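Local atomic coordinates of retinol dehydratase (Spodoptera frugiperda, PDB entry 1FMJ), a protein that binds retinol and adenosine 3',5'-diphosphate in a sulfotransferase fold and dehydrates retinol, probably by way of sulfuryl transfer. Residues Tyr105-Met110 with Lys162-Leu167; Ala69-Ser74 with Gly220-Thr225; Leu50-Asn55 with Ser143-Ser148. One frame throughout, in Å; residues are numbered along the deposited sequence.

Contact 1 (Tyr105-Met110 with Lys162-Leu167); sequences YLDGFM and KTHLPL. With RTL (retinol), chain H.
D107, buried like T163 and L165, sets its carboxylate tightly against T163 and H164 at the end of strand 160-163. OD1 of D107 accepts from H164 N (3.0 Å) on its syn side and from T163 OG1 (2.9 Å) well above the carboxylate plane, both on one face. T163 OG1 also accepts from L165 N in an ST turn; a threonine hydroxyl suits this place because it can give and receive. CB of D107 rests on L165 CG at 3.7 Å. Nearby, L106 N bonds to K162 O (2.9 Å), beside the parallel bridge Y105-K162, which joins the short outermost strand 104-105 to the parallel sheet of the sulfotransferase fold. Y105, by contrast, is partly exposed, and its outer end faces the retinol pocket. Its ring lies between K162 CE, 3.9 Å from the centroid, and G108 CA over the opposite face, where a side chain on the glycine would strike it. The extended K162 chain carries NZ over the same face as CE, a cation-pi contact, and on to retinol O1 (2.9 Å). NE2 of H164 bonds to that oxygen too, and Y105 OH comes to the edge of the imidazole, near its plane, 2.9 Å from H164 CD2, the rings at 87°.

Contact 2 (Ala69-Ser74 with Gly220-Thr225); sequences ASYQRS and GLYTLT. With A3P (adenosine-3'-5'-diphosphate), chain G.
Y71 reaches across to the backbone of T223: its OH donates to T223 O at 2.7 Å, lying in the carbonyl plane and meeting the C=O at 158°. With CG anti to the backbone N (chi1 176°) the ring is directed at the 220-225 loop, and the length of a tyrosine brings its OH to the carbonyl. Around the hydroxyl, Y222 offers its ring edge, with CD2 3.4 Å from Y71 OH, and T225 adds its methyl CG2 at 3.6 Å from that oxygen. A water makes a second bridge, donating to Q72 OE1 (2.9 Å) and accepting from Y222 OH (2.6 Å). The acceptor carbonyl is presented by a type II turn from Y222 to T225, closed by T225 N bonding to Y222 O; T223 OG1 sits over the face of the Y222 ring and bonds to Y35 OH. Within 69-74 itself, S74 OG donates to Y71 O at 2.7 Å from above the carbonyl plane, bracing the loop that follows strand 66-70. This is the loop that, in sulfotransferases, holds the 5'-phosphate of the nucleotide. There R73 lays one face of its guanidinium against C5' of adenosine-3'-5'-diphosphate and makes a weak bond from NH1 to O6P, while S193 and the carbonyl of F310 hold its other nitrogens. Arginine suits a place beside this phosphate, whose charge it probably helps to balance. The joining groups are uncharged and buried, with one water held between Q72 and Y222: a neutral phenol-carbonyl bond satisfies T223 O, whereas L224 O, near the ring edge of Y71, has no partner in the model.

Contact 3 (Leu50-Asn55 with Ser143-Ser148); sequences LKDAAN and SRPGSS
S147 is gripped twice by D52. Its OG donates to D52 OD1 at a very short 2.5 Å and its backbone N to D52 OD2 at 3.1 Å, the latter nearly straight at 171°, and each oxygen uses its syn lone pair. The motif is a carboxylate set at the N-terminal turn of a helix, here helix 146-152, by a residue distant in sequence. D52 itself occupies the N-cap position of helix 53-57 yet makes no capping bond there; a chi1 of -165° turns its carboxylate across to the neighbouring helix. The negative charge at this amino end probably gains from the helix dipole, and a serine suits position 147 because its small side chain, tucked between backbone N and carbonyl carbon (chi1 62°), brings the hydroxyl beside its own N-H. Replacing D52 by an alanine would probably leave S147 OG and N without these acceptors and remove much of what joins the two helix starts. P145, at the N-cap of helix 146-152, suits a place where the chain enters a helix and no N-H is needed for the turn. Its carbonyl O is taken by S148 OG at 2.7 Å, a bond that ties the first turn back on itself. The proline ring crosses the aspartate obliquely, with P145 CB against D52 CG at 3.3 Å, and F109, from the loop of contact 1, also touches D52. At the exposed rim K51 stretches out, its NZ 4.2 Å from S143 O, while S143 OG is bonded to L139 O. N55, in the first turn of its helix, places CB 3.5 Å from S147 OG.

Contacts 1 and 2 lie near the centre of the molecule, their centres about 10 Å apart, and share the central parallel sheet, in which strands 160-163 and 66-70 are neighbours; H164 ND1 probably bonds to S70 O between them. Contact 3 is also about 10 Å from contact 1 but about 19 Å from contact 2 (centre to centre), toward the periphery, and F109 joins it to contact 1 by packing on G146. Along the chain contact 1 is nested within the loop closed by contact 2, while contact 3 crosses both. The peripheral helix starts are thus linked through contact 1, which holds the retinol hydroxyl, to the nucleotide-binding loop of contact 2.

Contact 1 (Tyr105-Met110 with Lys162-Leu167)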
loop_
_atom_site.group_PDB
_atom_site.type_symbol
_atom_site.label_atom_id
_atom_site.label_comp_id
_atom_site.label_asym_id
_atom_site.label_seq_id
_atom_site.Cartn_x
_atom_site.Cartn_y
_atom_site.Cartn_z
ATOM N N TYR A 105 9.605 -4.013 0.276
ATOM C CA TYR A 105 8.253 -3.917 -0.227
ATOM C C TYR A 105 7.973 -5.299 -0.797
ATOM O O TYR A 105 8.363 -5.603 -1.913
ATOM C CB TYR A 105 8.204 -2.840 -1.312
ATOM C CG TYR A 105 6.826 -2.484 -1.808
ATOM C CD1 TYR A 105 6.658 -1.457 -2.729
ATOM C CD2 TYR A 105 5.699 -3.182 -1.383
ATOM C CE1 TYR A 105 5.404 -1.128 -3.226
ATOM C CE2 TYR A 105 4.438 -2.866 -1.871
ATOM C CZ TYR A 105 4.300 -1.834 -2.797
ATOM O OH TYR A 105 3.063 -1.510 -3.301
ATOM N N LEU A 106 7.308 -6.133 -0.001
ATOM C CA LEU A 106 6.995 -7.505 -0.382
ATOM C C LEU A 106 6.329 -7.676 -1.748
ATOM O O LEU A 106 6.786 -8.481 -2.572
ATOM C CB LEU A 106 6.129 -8.147 0.709
ATOM C CG LEU A 106 5.861 -9.653 0.578
ATOM C CD1 LEU A 106 7.178 -10.398 0.415
ATOM C CD2 LEU A 106 5.111 -10.147 1.810
ATOM N N ASP A 107 5.258 -6.926 -1.998
ATOM C CA ASP A 107 4.554 -7.039 -3.267
ATOM C C ASP A 107 4.881 -5.964 -4.310
ATOM O O ASP A 107 4.199 -5.852 -5.322
ATOM C CB ASP A 107 3.033 -7.114 -3.023
ATOM C CG ASP A 107 2.518 -6.031 -2.080
ATOM O OD1 ASP A 107 3.090 -5.845 -0.986
ATOM O OD2 ASP A 107 1.510 -5.380 -2.427
ATOM N N GLY A 108 5.931 -5.184 -4.074
ATOM C CA GLY A 108 6.295 -4.148 -5.028
ATOM C C GLY A 108 6.658 -4.655 -6.421
ATOM O O GLY A 108 6.298 -4.058 -7.439
ATOM N N PHE A 109 7.368 -5.772 -6.477
ATOM C CA PHE A 109 7.799 -6.323 -7.753
ATOM C C PHE A 109 6.688 -6.587 -8.757
ATOM O O PHE A 109 6.867 -6.350 -9.944
ATOM C CB PHE A 109 8.534 -7.633 -7.521
ATOM C CG PHE A 109 7.623 -8.770 -7.184
ATOM C CD1 PHE A 109 7.216 -9.665 -8.167
ATOM C CD2 PHE A 109 7.131 -8.918 -5.896
ATOM C CE1 PHE A 109 6.331 -10.691 -7.868
ATOM C CE2 PHE A 109 6.241 -9.943 -5.589
ATOM C CZ PHE A 109 5.843 -10.831 -6.581
ATOM N N MET A 110 5.542 -7.070 -8.282
ATOM C CA MET A 110 4.444 -7.447 -9.183
ATOM C C MET A 110 3.985 -6.444 -10.240
ATOM O O MET A 110 3.432 -6.841 -11.271
ATOM C CB MET A 110 3.224 -7.917 -8.377
ATOM C CG MET A 110 2.267 -6.816 -7.926
ATOM S SD MET A 110 0.688 -7.506 -7.358
ATOM C CE MET A 110 0.014 -6.125 -6.391
ATOM N N LYS A 162 6.969 -4.125 4.272
ATOM C CA LYS A 162 5.828 -3.312 3.875
ATOM C C LYS A 162 5.047 -4.158 2.888
ATOM O O LYS A 162 5.639 -4.784 2.012
ATOM C CB LYS A 162 6.296 -2.037 3.175
ATOM C CG LYS A 162 5.228 -1.376 2.317
ATOM C CD LYS A 162 5.817 -0.244 1.497
ATOM C CE LYS A 162 4.802 0.331 0.543
ATOM N NZ LYS A 162 5.369 1.454 -0.234
ATOM N N THR A 163 3.728 -4.201 3.019
ATOM C CA THR A 163 2.952 -4.991 2.077
ATOM C C THR A 163 1.515 -4.528 1.952
ATOM O O THR A 163 0.940 -3.966 2.890
ATOM C CB THR A 163 2.940 -6.506 2.458
ATOM O OG1 THR A 163 2.321 -7.256 1.402
ATOM C CG2 THR A 163 2.143 -6.739 3.728
ATOM N N HIS A 164 0.947 -4.756 0.775
ATOM C CA HIS A 164 -0.440 -4.427 0.525
ATOM C C HIS A 164 -1.152 -5.752 0.252
ATOM O O HIS A 164 -2.254 -5.785 -0.271
ATOM C CB HIS A 164 -0.573 -3.467 -0.667
ATOM C CG HIS A 164 0.112 -2.150 -0.456
ATOM N ND1 HIS A 164 -0.093 -1.377 0.667
ATOM C CD2 HIS A 164 1.006 -1.476 -1.218
ATOM C CE1 HIS A 164 0.646 -0.284 0.589
ATOM N NE2 HIS A 164 1.322 -0.318 -0.545
ATOM N N LEU A 165 -0.511 -6.861 0.609
ATOM C CA LEU A 165 -1.154 -8.149 0.387
ATOM C C LEU A 165 -2.094 -8.495 1.532
ATOM O O LEU A 165 -1.760 -8.298 2.702
ATOM C CB LEU A 165 -0.115 -9.267 0.227
ATOM C CG LEU A 165 0.690 -9.237 -1.079
ATOM C CD1 LEU A 165 1.686 -10.377 -1.105
ATOM C CD2 LEU A 165 -0.253 -9.323 -2.263
ATOM N N PRO A 166 -3.303 -8.977 1.204
ATOM C CA PRO A 166 -4.268 -9.355 2.237
ATOM C C PRO A 166 -3.689 -10.589 2.931
ATOM O O PRO A 166 -2.888 -11.318 2.338
ATOM C CB PRO A 166 -5.537 -9.655 1.431
ATOM C CG PRO A 166 -5.004 -10.133 0.127
ATOM C CD PRO A 166 -3.878 -9.158 -0.141
ATOM N N LEU A 167 -4.070 -10.813 4.182
ATOM C CA LEU A 167 -3.546 -11.940 4.941
ATOM C C LEU A 167 -3.662 -13.314 4.282
ATOM O O LEU A 167 -2.774 -14.143 4.452
ATOM C CB LEU A 167 -4.196 -11.987 6.333
ATOM C CG LEU A 167 -3.979 -10.764 7.239
ATOM C CD1 LEU A 167 -4.610 -11.019 8.609
ATOM C CD2 LEU A 167 -2.481 -10.475 7.393
HETATM C C1 RTL H . 6.682 2.136 -13.145
HETATM C C2 RTL H . 6.548 1.407 -14.520
HETATM C C3 RTL H . 7.478 0.208 -14.652
HETATM C C4 RTL H . 8.551 -0.405 -13.756
HETATM C C5 RTL H . 8.549 0.441 -12.479
HETATM C C6 RTL H . 7.757 1.552 -12.152
HETATM C C7 RTL H . 7.864 2.267 -10.853
HETATM C C8 RTL H . 7.253 1.861 -9.701
HETATM C C9 RTL H . 7.351 2.561 -8.413
HETATM C C10 RTL H . 6.671 2.019 -7.338
HETATM C C11 RTL H . 6.574 2.482 -5.937
HETATM C C12 RTL H . 5.272 2.486 -5.494
HETATM C C13 RTL H . 4.583 2.837 -4.235
HETATM C C14 RTL H . 3.276 2.830 -3.835
HETATM C C15 RTL H . 2.750 1.644 -3.140
HETATM O O1 RTL H . 2.931 1.716 -1.790
HETATM C C16 RTL H . 5.230 2.016 -12.640
HETATM C C17 RTL H . 6.927 3.595 -13.563
HETATM C C18 RTL H . 9.626 -0.090 -11.520
HETATM C C19 RTL H . 8.188 3.849 -8.303
HETATM C C20 RTL H . 5.674 3.293 -3.252
#

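Contact 2 (Ala69-Ser74 with Gly220-Thr225)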
loop_
_atom_site.group_PDB
_atom_site.type_symbol
_atom_site.label_atom_id
_atom_site.label_comp_id
_atom_site.label_asym_id
_atom_site.label_seq_id
_atom_site.Cartn_x
_atom_site.Cartn_y
_atom_site.Cartn_z
ATOM N N ALA A 69 1.143 -3.444 7.016
ATOM C CA ALA A 69 0.272 -3.850 5.928
ATOM C C ALA A 69 -0.931 -2.936 5.829
ATOM O O ALA A 69 -1.274 -2.238 6.784
ATOM C CB ALA A 69 -0.181 -5.298 6.141
ATOM N N SER A 70 -1.578 -2.951 4.677
ATOM C CA SER A 70 -2.734 -2.091 4.468
ATOM C C SER A 70 -3.192 -2.168 3.040
ATOM O O SER A 70 -2.484 -2.700 2.183
ATOM C CB SER A 70 -2.337 -0.638 4.703
ATOM O OG SER A 70 -1.393 -0.269 3.707
ATOM N N TYR A 71 -4.383 -1.642 2.777
ATOM C CA TYR A 71 -4.817 -1.549 1.399
ATOM C C TYR A 71 -4.098 -0.227 1.076
ATOM O O TYR A 71 -4.085 0.682 1.908
ATOM C CB TYR A 71 -6.319 -1.355 1.252
ATOM C CG TYR A 71 -6.648 -1.165 -0.203
ATOM C CD1 TYR A 71 -6.746 -2.259 -1.061
ATOM C CD2 TYR A 71 -6.677 0.110 -0.760
ATOM C CE1 TYR A 71 -6.847 -2.088 -2.443
ATOM C CE2 TYR A 71 -6.774 0.292 -2.133
ATOM C CZ TYR A 71 -6.850 -0.810 -2.968
ATOM O OH TYR A 71 -6.851 -0.625 -4.328
ATOM N N GLN A 72 -3.507 -0.109 -0.102
ATOM C CA GLN A 72 -2.748 1.100 -0.437
ATOM C C GLN A 72 -3.426 2.450 -0.224
ATOM O O GLN A 72 -4.639 2.588 -0.378
ATOM C CB GLN A 72 -2.235 1.032 -1.879
ATOM C CG GLN A 72 -3.326 0.961 -2.946
ATOM C CD GLN A 72 -2.815 1.393 -4.318
ATOM O OE1 GLN A 72 -3.166 2.468 -4.818
ATOM N NE2 GLN A 72 -1.976 0.564 -4.925
ATOM N N ARG A 73 -2.604 3.435 0.136
ATOM C CA ARG A 73 -3.026 4.817 0.363
ATOM C C ARG A 73 -3.862 4.974 1.622
ATOM O O ARG A 73 -4.682 5.880 1.724
ATOM C CB ARG A 73 -3.799 5.334 -0.863
ATOM C CG ARG A 73 -3.032 5.164 -2.175
ATOM C CD ARG A 73 -1.615 5.732 -2.089
ATOM N NE ARG A 73 -1.564 7.196 -2.177
ATOM C CZ ARG A 73 -0.476 7.910 -1.914
ATOM N NH1 ARG A 73 0.631 7.291 -1.544
ATOM N NH2 ARG A 73 -0.474 9.233 -2.050
ATOM N N SER A 74 -3.630 4.092 2.586
ATOM C CA SER A 74 -4.366 4.118 3.840
ATOM C C SER A 74 -3.541 4.590 5.023
ATOM O O SER A 74 -4.010 4.534 6.159
ATOM C CB SER A 74 -4.914 2.725 4.148
ATOM O OG SER A 74 -5.819 2.310 3.147
ATOM N N GLY A 220 -14.240 -3.792 -7.299
ATOM C CA GLY A 220 -13.175 -4.752 -7.070
ATOM C C GLY A 220 -12.352 -5.017 -8.317
ATOM O O GLY A 220 -11.855 -6.133 -8.521
ATOM N N LEU A 221 -12.200 -3.997 -9.159
ATOM C CA LEU A 221 -11.424 -4.154 -10.386
ATOM C C LEU A 221 -10.127 -3.348 -10.397
ATOM O O LEU A 221 -9.513 -3.150 -11.446
ATOM C CB LEU A 221 -12.290 -3.821 -11.607
ATOM C CG LEU A 221 -13.337 -4.917 -11.859
ATOM C CD1 LEU A 221 -14.266 -4.535 -12.994
ATOM C CD2 LEU A 221 -12.617 -6.228 -12.160
ATOM N N TYR A 222 -9.720 -2.854 -9.237
ATOM C CA TYR A 222 -8.452 -2.145 -9.170
ATOM C C TYR A 222 -7.500 -2.988 -8.338
ATOM O O TYR A 222 -7.907 -3.960 -7.691
ATOM C CB TYR A 222 -8.579 -0.743 -8.565
ATOM C CG TYR A 222 -7.288 0.051 -8.711
ATOM C CD1 TYR A 222 -6.759 0.338 -9.973
ATOM C CD2 TYR A 222 -6.565 0.445 -7.593
ATOM C CE1 TYR A 222 -5.523 1.000 -10.106
ATOM C CE2 TYR A 222 -5.343 1.098 -7.710
ATOM C CZ TYR A 222 -4.824 1.371 -8.961
ATOM O OH TYR A 222 -3.605 1.993 -9.058
ATOM N N THR A 223 -6.232 -2.614 -8.375
ATOM C CA THR A 223 -5.166 -3.324 -7.674
ATOM C C THR A 223 -5.459 -3.731 -6.225
ATOM O O THR A 223 -5.771 -2.905 -5.373
ATOM C CB THR A 223 -3.859 -2.495 -7.721
ATOM O OG1 THR A 223 -3.612 -2.088 -9.077
ATOM C CG2 THR A 223 -2.672 -3.324 -7.225
ATOM N N LEU A 224 -5.345 -5.035 -5.988
ATOM C CA LEU A 224 -5.553 -5.674 -4.695
ATOM C C LEU A 224 -6.916 -5.558 -4.020
ATOM O O LEU A 224 -7.045 -5.848 -2.829
ATOM C CB LEU A 224 -4.422 -5.287 -3.730
ATOM C CG LEU A 224 -3.078 -5.915 -4.148
ATOM C CD1 LEU A 224 -1.978 -5.465 -3.223
ATOM C CD2 LEU A 224 -3.181 -7.447 -4.131
ATOM N N THR A 225 -7.931 -5.141 -4.777
ATOM C CA THR A 225 -9.296 -5.103 -4.258
ATOM C C THR A 225 -9.734 -6.563 -4.506
ATOM O O THR A 225 -8.985 -7.329 -5.122
ATOM C CB THR A 225 -10.203 -4.145 -5.081
ATOM O OG1 THR A 225 -10.194 -4.538 -6.462
ATOM C CG2 THR A 225 -9.713 -2.699 -4.953
HETATM P P1 A3P G . -3.752 11.605 0.522
HETATM O O1P A3P G . -3.617 11.187 -0.885
HETATM O O2P A3P G . -3.039 12.872 0.781
HETATM O O3P A3P G . -5.171 11.749 0.881
HETATM P P2 A3P G . 0.148 5.260 1.960
HETATM O O4P A3P G . 1.393 5.612 2.661
HETATM O O5P A3P G . -0.438 4.025 2.523
HETATM O O6P A3P G . 0.416 5.107 0.501
HETATM O "O5'" A3P G . -0.896 6.429 2.156
HETATM C "C5'" A3P G . -0.640 7.746 1.695
HETATM C "C4'" A3P G . -1.670 8.733 2.254
HETATM O "O4'" A3P G . -1.206 9.167 3.563
HETATM C "C3'" A3P G . -1.773 10.008 1.416
HETATM O "O3'" A3P G . -3.142 10.475 1.458
HETATM C "C2'" A3P G . -0.732 10.885 2.081
HETATM O "O2'" A3P G . -0.703 12.268 1.741
HETATM C "C1'" A3P G . -1.021 10.588 3.544
HETATM N N9 A3P G . 0.086 10.969 4.430
HETATM C C8 A3P G . 1.442 10.705 4.311
HETATM N N7 A3P G . 2.183 11.182 5.275
HETATM C C5 A3P G . 1.266 11.813 6.105
HETATM C C6 A3P G . 1.390 12.541 7.339
HETATM N N6 A3P G . 2.559 12.744 7.955
HETATM N N1 A3P G . 0.233 13.054 7.922
HETATM C C2 A3P G . -0.988 12.866 7.324
HETATM N N3 A3P G . -1.232 12.197 6.154
HETATM C C4 A3P G . -0.054 11.694 5.595
HETATM O O HOH W 1 -2.709 3.725 -7.408
#

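Contact 3 (Leu50-Asn55 with Ser143-Ser148)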
loop_
_atom_site.group_PDB
_atom_site.type_symbol
_atom_site.label_atom_id
_atom_site.label_comp_id
_atom_site.label_asym_id
_atom_site.label_seq_id
_atom_site.Cartn_x
_atom_site.Cartn_y
_atom_site.Cartn_z
ATOM N N LEU A 50 1.956 -14.018 -9.896
ATOM C CA LEU A 50 1.856 -15.471 -9.927
ATOM C C LEU A 50 3.168 -16.251 -9.890
ATOM O O LEU A 50 3.183 -17.409 -9.482
ATOM C CB LEU A 50 1.034 -15.904 -11.147
ATOM C CG LEU A 50 -0.420 -15.418 -11.221
ATOM C CD1 LEU A 50 -1.009 -15.757 -12.584
ATOM C CD2 LEU A 50 -1.244 -16.055 -10.117
ATOM N N LYS A 51 4.271 -15.645 -10.319
ATOM C CA LYS A 51 5.548 -16.356 -10.293
ATOM C C LYS A 51 6.120 -16.465 -8.872
ATOM O O LYS A 51 7.017 -17.266 -8.617
ATOM C CB LYS A 51 6.558 -15.662 -11.220
ATOM C CG LYS A 51 6.877 -14.226 -10.833
ATOM C CD LYS A 51 7.719 -13.499 -11.880
ATOM C CE LYS A 51 8.031 -12.074 -11.414
ATOM N NZ LYS A 51 8.765 -11.264 -12.425
ATOM N N ASP A 52 5.585 -15.682 -7.939
ATOM C CA ASP A 52 6.091 -15.697 -6.565
ATOM C C ASP A 52 4.999 -15.910 -5.509
ATOM O O ASP A 52 5.277 -15.875 -4.308
ATOM C CB ASP A 52 6.838 -14.380 -6.311
ATOM C CG ASP A 52 7.716 -14.418 -5.067
ATOM O OD1 ASP A 52 8.413 -15.425 -4.853
ATOM O OD2 ASP A 52 7.733 -13.423 -4.314
ATOM N N ALA A 53 3.767 -16.149 -5.947
ATOM C CA ALA A 53 2.647 -16.335 -5.015
ATOM C C ALA A 53 2.824 -17.483 -4.018
ATOM O O ALA A 53 2.595 -17.313 -2.820
ATOM C CB ALA A 53 1.345 -16.516 -5.792
ATOM N N ALA A 54 3.228 -18.649 -4.509
ATOM C CA ALA A 54 3.434 -19.810 -3.641
ATOM C C ALA A 54 4.574 -19.566 -2.646
ATOM O O ALA A 54 4.460 -19.897 -1.461
ATOM C CB ALA A 54 3.729 -21.029 -4.482
ATOM N N ASN A 55 5.668 -18.988 -3.134
ATOM C CA ASN A 55 6.817 -18.689 -2.285
ATOM C C ASN A 55 6.427 -17.744 -1.157
ATOM O O ASN A 55 6.851 -17.916 -0.014
ATOM C CB ASN A 55 7.934 -18.045 -3.105
ATOM C CG ASN A 55 8.710 -19.052 -3.922
ATOM O OD1 ASN A 55 9.596 -18.685 -4.684
ATOM N ND2 ASN A 55 8.383 -20.326 -3.767
ATOM N N SER A 143 12.458 -6.603 -10.692
ATOM C CA SER A 143 12.345 -7.907 -11.341
ATOM C C SER A 143 12.578 -9.019 -10.325
ATOM O O SER A 143 12.364 -10.198 -10.612
ATOM C CB SER A 143 13.378 -8.028 -12.469
ATOM O OG SER A 143 13.181 -7.020 -13.452
ATOM N N ARG A 144 13.015 -8.639 -9.133
ATOM C CA ARG A 144 13.290 -9.604 -8.077
ATOM C C ARG A 144 12.051 -9.906 -7.234
ATOM O O ARG A 144 11.465 -9.008 -6.630
ATOM C CB ARG A 144 14.386 -9.058 -7.176
ATOM C CG ARG A 144 15.621 -8.621 -7.936
ATOM C CD ARG A 144 16.533 -7.822 -7.037
ATOM N NE ARG A 144 16.981 -8.606 -5.894
ATOM C CZ ARG A 144 17.600 -8.088 -4.840
ATOM N NH1 ARG A 144 17.837 -6.783 -4.790
ATOM N NH2 ARG A 144 17.985 -8.874 -3.838
ATOM N N PRO A 145 11.632 -11.178 -7.182
ATOM C CA PRO A 145 10.451 -11.525 -6.384
ATOM C C PRO A 145 10.593 -11.013 -4.946
ATOM O O PRO A 145 11.696 -10.970 -4.396
ATOM C CB PRO A 145 10.425 -13.046 -6.458
ATOM C CG PRO A 145 10.982 -13.307 -7.846
ATOM C CD PRO A 145 12.152 -12.353 -7.902
ATOM N N GLY A 146 9.475 -10.618 -4.346
ATOM C CA GLY A 146 9.512 -10.111 -2.987
ATOM C C GLY A 146 10.089 -11.093 -1.984
ATOM O O GLY A 146 10.845 -10.705 -1.086
ATOM N N SER A 147 9.741 -12.369 -2.137
ATOM C CA SER A 147 10.219 -13.392 -1.221
ATOM C C SER A 147 11.740 -13.509 -1.209
ATOM O O SER A 147 12.337 -13.720 -0.156
ATOM C CB SER A 147 9.595 -14.748 -1.563
ATOM O OG SER A 147 9.969 -15.169 -2.858
ATOM N N SER A 148 12.373 -13.375 -2.369
ATOM C CA SER A 148 13.827 -13.476 -2.407
ATOM C C SER A 148 14.467 -12.293 -1.693
ATOM O O SER A 148 15.540 -12.424 -1.109
ATOM C CB SER A 148 14.334 -13.573 -3.852
ATOM O OG SER A 148 13.977 -12.441 -4.622
#